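Local coordinates for aldehyde dehydrogenase (Listeria monocytogenes, PDB 3K9D), which probably oxidises or reduces aldehyde groups with NAD or NADP as partner, at residues 213-218 against 426-431; 417-422 against 432-437. All blocks are in the same frame, centred on the assembly; numbering follows the deposited sequence.

Contact 1 of 2, residues 213-218 against 426-431; sequences PAIGVG and GGSSSS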
ATOM      1  N   PRO A 213      -4.784   4.323   5.771  1.00 17.63           N
ATOM      2  CA  PRO A 213      -4.122   3.252   5.007  1.00 18.63           C
ATOM      3  C   PRO A 213      -4.339   1.874   5.619  1.00 17.62           C
ATOM      4  O   PRO A 213      -4.142   1.693   6.814  1.00 16.07           O
ATOM      5  CB  PRO A 213      -2.646   3.627   5.088  1.00 24.63           C
ATOM      6  CG  PRO A 213      -2.657   5.119   5.186  1.00 20.18           C
ATOM      7  CD  PRO A 213      -3.878   5.467   5.999  1.00 21.75           C
ATOM      8  N   ALA A 214      -4.762   0.925   4.794  1.00 16.89           N
ATOM      9  CA  ALA A 214      -5.023  -0.437   5.244  1.00 21.57           C
ATOM     10  C   ALA A 214      -4.238  -1.465   4.456  1.00 21.67           C
ATOM     11  O   ALA A 214      -3.869  -1.260   3.305  1.00 19.88           O
ATOM     12  CB  ALA A 214      -6.510  -0.750   5.157  1.00 18.71           C
ATOM     13  N   ILE A 215      -3.964  -2.581   5.108  1.00 26.87           N
ATOM     14  CA  ILE A 215      -3.538  -3.758   4.394  1.00 26.43           C
ATOM     15  C   ILE A 215      -4.398  -4.935   4.814  1.00 25.48           C
ATOM     16  O   ILE A 215      -4.422  -5.341   5.979  1.00 22.85           O
ATOM     17  CB  ILE A 215      -2.001  -3.991   4.455  1.00 23.96           C
ATOM     18  CG1 ILE A 215      -1.671  -5.476   4.296  1.00 24.26           C
ATOM     19  CG2 ILE A 215      -1.374  -3.330   5.681  1.00 43.56           C
ATOM     20  CD1 ILE A 215      -0.247  -5.746   4.527  1.00 30.28           C
ATOM     21  N   GLY A 216      -5.131  -5.452   3.836  1.00 30.36           N
ATOM     22  CA  GLY A 216      -6.143  -6.457   4.074  1.00 22.12           C
ATOM     23  C   GLY A 216      -5.770  -7.857   3.651  1.00 26.39           C
ATOM     24  O   GLY A 216      -4.814  -8.074   2.905  1.00 25.01           O
ATOM     25  N   VAL A 217      -6.534  -8.813   4.156  1.00 29.74           N
ATOM     26  CA  VAL A 217      -6.418 -10.203   3.733  1.00 24.27           C
ATOM     27  C   VAL A 217      -7.655 -10.508   2.895  1.00 26.65           C
ATOM     28  O   VAL A 217      -8.537  -9.658   2.749  1.00 25.58           O
ATOM     29  CB  VAL A 217      -6.299 -11.154   4.952  1.00 19.43           C
ATOM     30  CG1 VAL A 217      -5.086 -10.774   5.818  1.00 21.04           C
ATOM     31  CG2 VAL A 217      -7.583 -11.143   5.785  1.00 22.70           C
ATOM     32  N   GLY A 218      -7.719 -11.701   2.314  1.00 28.52           N
ATOM     33  CA  GLY A 218      -8.933 -12.126   1.628  1.00 21.41           C
ATOM     34  C   GLY A 218      -9.336 -13.507   2.127  1.00 27.41           C
ATOM     35  O   GLY A 218      -8.592 -14.118   2.905  1.00 25.14           O
ATOM     36  N   GLY A 426      -7.863  -9.467  -4.876  1.00 22.93           N
ATOM     37  CA  GLY A 426      -8.701  -9.690  -3.711  1.00 27.41           C
ATOM     38  C   GLY A 426      -9.104  -8.428  -2.964  1.00 30.92           C
ATOM     39  O   GLY A 426      -9.740  -8.515  -1.919  1.00 25.29           O
ATOM     40  N   GLY A 427      -8.747  -7.258  -3.495  1.00 26.56           N
ATOM     41  CA  GLY A 427      -9.122  -5.974  -2.890  1.00 22.66           C
ATOM     42  C   GLY A 427      -8.193  -5.406  -1.828  1.00 29.53           C
ATOM     43  O   GLY A 427      -8.610  -4.571  -1.007  1.00 23.12           O
ATOM     44  N   SER A 428      -6.937  -5.852  -1.839  1.00 24.45           N
ATOM     45  CA  SER A 428      -5.937  -5.393  -0.877  1.00 23.39           C
ATOM     46  C   SER A 428      -4.799  -4.597  -1.516  1.00 20.21           C
ATOM     47  O   SER A 428      -4.607  -4.629  -2.732  1.00 26.97           O
ATOM     48  CB  SER A 428      -5.371  -6.580  -0.081  1.00 21.85           C
ATOM     49  OG  SER A 428      -4.365  -6.162   0.832  1.00 23.33           O
ATOM     50  N   SER A 429      -4.045  -3.895  -0.674  1.00 24.89           N
ATOM     51  CA  SER A 429      -2.897  -3.088  -1.100  1.00 21.72           C
ATOM     52  C   SER A 429      -1.605  -3.881  -1.290  1.00 24.80           C
ATOM     53  O   SER A 429      -0.637  -3.371  -1.861  1.00 23.42           O
ATOM     54  CB  SER A 429      -2.649  -1.984  -0.080  1.00 17.36           C
ATOM     55  OG  SER A 429      -2.395  -2.544   1.200  1.00 28.89           O
ATOM     56  N   SER A 430      -1.580  -5.115  -0.794  1.00 19.25           N
ATOM     57  CA  SER A 430      -0.378  -5.932  -0.838  1.00 13.92           C
ATOM     58  C   SER A 430      -0.682  -7.406  -1.048  1.00 22.31           C
ATOM     59  O   SER A 430      -1.643  -7.933  -0.493  1.00 16.64           O
ATOM     60  CB  SER A 430       0.385  -5.810   0.478  1.00 19.43           C
ATOM     61  OG  SER A 430       1.616  -6.515   0.413  1.00 22.20           O
ATOM     62  N   SER A 431       0.188  -8.070  -1.802  1.00 15.39           N
ATOM     63  CA  SER A 431       0.129  -9.514  -2.001  1.00 25.94           C
ATOM     64  C   SER A 431       1.148 -10.206  -1.093  1.00 23.87           C
ATOM     65  O   SER A 431       1.340 -11.426  -1.166  1.00 19.35           O
ATOM     66  CB  SER A 431       0.450  -9.845  -3.462  1.00 15.50           C
ATOM     67  OG  SER A 431       1.726  -9.324  -3.813  1.00 21.86           O
TER

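Contact 2 of 2, residues 417-422 against 432-437; sequences ALTLGC and DNIGPE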
ATOM      1  N   ALA A 417       4.674 -15.465   8.121  1.00 16.05           N
ATOM      2  CA  ALA A 417       3.630 -14.492   8.423  1.00 21.21           C
ATOM      3  C   ALA A 417       2.277 -15.122   8.685  1.00 21.08           C
ATOM      4  O   ALA A 417       1.936 -16.179   8.141  1.00 18.85           O
ATOM      5  CB  ALA A 417       3.506 -13.451   7.288  1.00 18.95           C
ATOM      6  N   LEU A 418       1.486 -14.429   9.495  1.00 15.56           N
ATOM      7  CA  LEU A 418       0.113 -14.824   9.723  1.00 18.23           C
ATOM      8  C   LEU A 418      -0.868 -13.801   9.151  1.00 18.24           C
ATOM      9  O   LEU A 418      -2.082 -13.966   9.270  1.00 23.38           O
ATOM     10  CB  LEU A 418      -0.120 -15.111  11.214  1.00 22.68           C
ATOM     11  CG  LEU A 418       0.627 -16.359  11.711  1.00 24.12           C
ATOM     12  CD1 LEU A 418       0.794 -16.313  13.218  1.00 16.86           C
ATOM     13  CD2 LEU A 418      -0.041 -17.652  11.288  1.00 27.38           C
ATOM     14  N   THR A 419      -0.322 -12.756   8.520  1.00 28.56           N
ATOM     15  CA  THR A 419      -1.103 -11.837   7.669  1.00 28.53           C
ATOM     16  C   THR A 419      -0.675 -12.012   6.214  1.00 22.93           C
ATOM     17  O   THR A 419       0.412 -11.608   5.804  1.00 17.40           O
ATOM     18  CB  THR A 419      -1.022 -10.364   8.159  1.00 30.05           C
ATOM     19  OG1 THR A 419      -1.647 -10.280   9.440  1.00 19.38           O
ATOM     20  CG2 THR A 419      -1.747  -9.393   7.200  1.00 13.94           C
ATOM     21  N   LEU A 420      -1.553 -12.656   5.457  1.00 16.43           N
ATOM     22  CA  LEU A 420      -1.273 -13.070   4.109  1.00 19.90           C
ATOM     23  C   LEU A 420      -2.083 -12.166   3.185  1.00 19.35           C
ATOM     24  O   LEU A 420      -3.300 -12.311   3.080  1.00 17.83           O
ATOM     25  CB  LEU A 420      -1.648 -14.561   3.943  1.00 19.00           C
ATOM     26  CG  LEU A 420      -1.089 -15.548   4.994  1.00 25.40           C
ATOM     27  CD1 LEU A 420      -1.427 -17.005   4.662  1.00 18.49           C
ATOM     28  CD2 LEU A 420       0.404 -15.425   5.145  1.00 19.54           C
ATOM     29  N   GLY A 421      -1.416 -11.201   2.553  1.00 20.59           N
ATOM     30  CA  GLY A 421      -2.123 -10.247   1.698  1.00 19.45           C
ATOM     31  C   GLY A 421      -2.657 -10.923   0.451  1.00 20.11           C
ATOM     32  O   GLY A 421      -2.018 -11.840  -0.066  1.00 16.07           O
ATOM     33  N   CYS A 422      -3.837 -10.495  -0.008  1.00 14.24           N
ATOM     34  CA  CYS A 422      -4.431 -11.040  -1.228  1.00 20.93           C
ATOM     35  C   CYS A 422      -4.158 -10.180  -2.466  1.00 23.82           C
ATOM     36  O   CYS A 422      -4.509 -10.568  -3.592  1.00 19.97           O
ATOM     37  CB  CYS A 422      -5.934 -11.299  -1.063  1.00 20.59           C
ATOM     38  SG  CYS A 422      -6.935  -9.905  -0.498  1.00 32.39           S
ATOM     39  N   ASP A 432       1.813  -9.426  -0.241  1.00 17.92           N
ATOM     40  CA  ASP A 432       2.904  -9.985   0.541  1.00 17.25           C
ATOM     41  C   ASP A 432       2.418 -10.807   1.724  1.00 19.75           C
ATOM     42  O   ASP A 432       1.310 -10.601   2.240  1.00 19.32           O
ATOM     43  CB  ASP A 432       3.882  -8.897   1.005  1.00 16.91           C
ATOM     44  CG  ASP A 432       4.482  -8.106  -0.162  1.00 20.81           C
ATOM     45  OD1 ASP A 432       4.524  -8.615  -1.304  1.00 20.34           O
ATOM     46  OD2 ASP A 432       4.909  -6.963   0.068  1.00 20.58           O
ATOM     47  N   ASN A 433       3.246 -11.772   2.112  1.00 16.07           N
ATOM     48  CA  ASN A 433       3.228 -12.281   3.477  1.00 15.45           C
ATOM     49  C   ASN A 433       3.912 -11.183   4.236  1.00 10.77           C
ATOM     50  O   ASN A 433       5.099 -10.929   4.045  1.00 13.68           O
ATOM     51  CB  ASN A 433       4.052 -13.563   3.585  1.00 19.51           C
ATOM     52  CG  ASN A 433       3.272 -14.812   3.182  1.00 17.09           C
ATOM     53  OD1 ASN A 433       2.401 -14.771   2.321  1.00 20.43           O
ATOM     54  ND2 ASN A 433       3.599 -15.936   3.804  1.00 23.04           N
ATOM     55  N   ILE A 434       3.181 -10.495   5.086  1.00 19.72           N
ATOM     56  CA  ILE A 434       3.721  -9.223   5.504  1.00 23.70           C
ATOM     57  C   ILE A 434       4.595  -9.288   6.748  1.00 28.92           C
ATOM     58  O   ILE A 434       4.450 -10.183   7.604  1.00 21.40           O
ATOM     59  CB  ILE A 434       2.691  -8.061   5.459  1.00 31.36           C
ATOM     60  CG1 ILE A 434       1.771  -8.053   6.662  1.00 17.93           C
ATOM     61  CG2 ILE A 434       1.979  -8.015   4.111  1.00 25.29           C
ATOM     62  CD1 ILE A 434       2.136  -6.920   7.581  1.00 23.74           C
ATOM     63  N   GLY A 435       5.569  -8.384   6.759  1.00 22.12           N
ATOM     64  CA  GLY A 435       6.572  -8.306   7.806  1.00 19.97           C
ATOM     65  C   GLY A 435       7.044  -6.880   7.948  1.00 14.09           C
ATOM     66  O   GLY A 435       6.330  -5.959   7.554  1.00 18.64           O
ATOM     67  N   PRO A 436       8.262  -6.689   8.495  1.00 17.50           N
ATOM     68  CA  PRO A 436       8.875  -5.374   8.756  1.00 19.92           C
ATOM     69  C   PRO A 436       8.871  -4.412   7.569  1.00 21.21           C
ATOM     70  O   PRO A 436       8.539  -3.241   7.732  1.00 24.55           O
ATOM     71  CB  PRO A 436      10.310  -5.739   9.136  1.00 14.16           C
ATOM     72  CG  PRO A 436      10.164  -7.057   9.804  1.00 17.65           C
ATOM     73  CD  PRO A 436       9.138  -7.783   8.952  1.00 14.94           C
ATOM     74  N   GLU A 437       9.193  -4.929   6.385  1.00 26.20           N
ATOM     75  CA  GLU A 437       9.321  -4.123   5.172  1.00 21.23           C
ATOM     76  C   GLU A 437       8.007  -3.563   4.621  1.00 25.82           C
ATOM     77  O   GLU A 437       8.021  -2.762   3.688  1.00 22.68           O
ATOM     78  CB  GLU A 437      10.076  -4.917   4.092  1.00 27.88           C
ATOM     79  CG  GLU A 437      11.569  -5.081   4.386  1.00 28.30           C
ATOM     80  CD  GLU A 437      12.333  -5.823   3.300  1.00 37.34           C
ATOM     81  OE1 GLU A 437      13.454  -6.286   3.587  1.00 50.31           O
ATOM     82  OE2 GLU A 437      11.830  -5.948   2.160  1.00 37.74           O
TER

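Contact 1 of 2, residues 213-218 against 426-431
The backbones of I215 and S429, and of G216 and S428, run past each other in opposite directions with CA atoms 5.6 and 5.1 Å apart. Here an irregular loop lies along the edge of strand 214-216, an end strand of the mixed sheet that in aldehyde dehydrogenases belongs to the Rossmann-like coenzyme-binding domain. The strand's other neighbour, 192-197, takes ordinary backbone bonds; on this side serine hydroxyls take the place of loop amides. S429 OG donates to A214 O at 2.9 Å, meeting a lone pair in the carbonyl plane. With chi1 of 59°, that OG is tucked between its own N and carbonyl carbon and still reaches the strand. S428 reaches G216 instead: its OG donates to G216 O, also at 2.9 Å, from a position tilted 32° off the carbonyl plane. Serine suits both sites, being short enough to let the chains close up while supplying a donor. S428 OG also bonds to Y208 OH, which binds G216 N and S429 N as well, so one phenol stitches strand to loop. Beside these polar grips I215 adds a greasy touch, its CD1 lying 4.1 Å from S430 CB, while S430 OG bonds to D432 N.

Contact 2 of 2, residues 417-422 against 432-437
L420 and N433 form a single antiparallel beta bridge, a non-hydrogen-bonded pair with CA atoms 4.6 Å apart, flanked by two backbone bonds. I434 N donates to T419 O at 3.1 Å, nearly straight, and G421 N donates to D432 O at 2.8 Å. Glycine suits position 421, since the D432 carbonyl oxygen sits close to where a side chain would start.

The tight part is buried. L420 and N433 lie side by side, and L420 CD2 sits over the face of the N433 amide, 3.5 Å from its CG. With the methyl on the face, the amide's polar atoms remain available for bonding: OD1 to R396, ND2 to the carbonyls of V415 and G407. R396 also binds G421 O, one guanidinium gripping both segments. A417 fits because its lone methyl can nestle against the backbone and CB of 433-434, CB being 3.7 Å from N433 CB and 3.4 Å from I434 O. T419 and I434 cross at a slant, CG2 against CG1 at 3.8 Å; with CG2 of T419 opposite its own N, OG1 turns to T198 OG1. A beta-branched residue thus offers a methyl to the contact and a hydroxyl to its surroundings.

The looser side is at D432, where only the backbone joins in. Its CB points away from 417-422; D432 is partly exposed, and its carboxylate reaches the subunit interface, where OD1 makes a salt bridge to R444 of the second subunit while OD2 bonds to N438. The charge of R396 would probably polarise G421 O and N433 OD1, and the pairing with R444 probably helps D432 stay ionised.

Following the chain, strand 214-216 comes first; then the 207 residues before 426 include the whole seven-stranded parallel sheet, probably the catalytic domain of the family, before contact 1 brings the chain back to the mixed sheet. Contact 2 closes a far smaller loop, 423-431, within the stretch between helix 403-407 and strand 440-447. Because 426-431 lies inside that small loop while 213-218 lies far before it, the two contacts cross. They also touch: I215 packs on I434, and C422 lies beside V217 and G218. Together they seat the returning loop against strand 214-216 of the probable coenzyme-binding domain just before the chain enters strand 440-447.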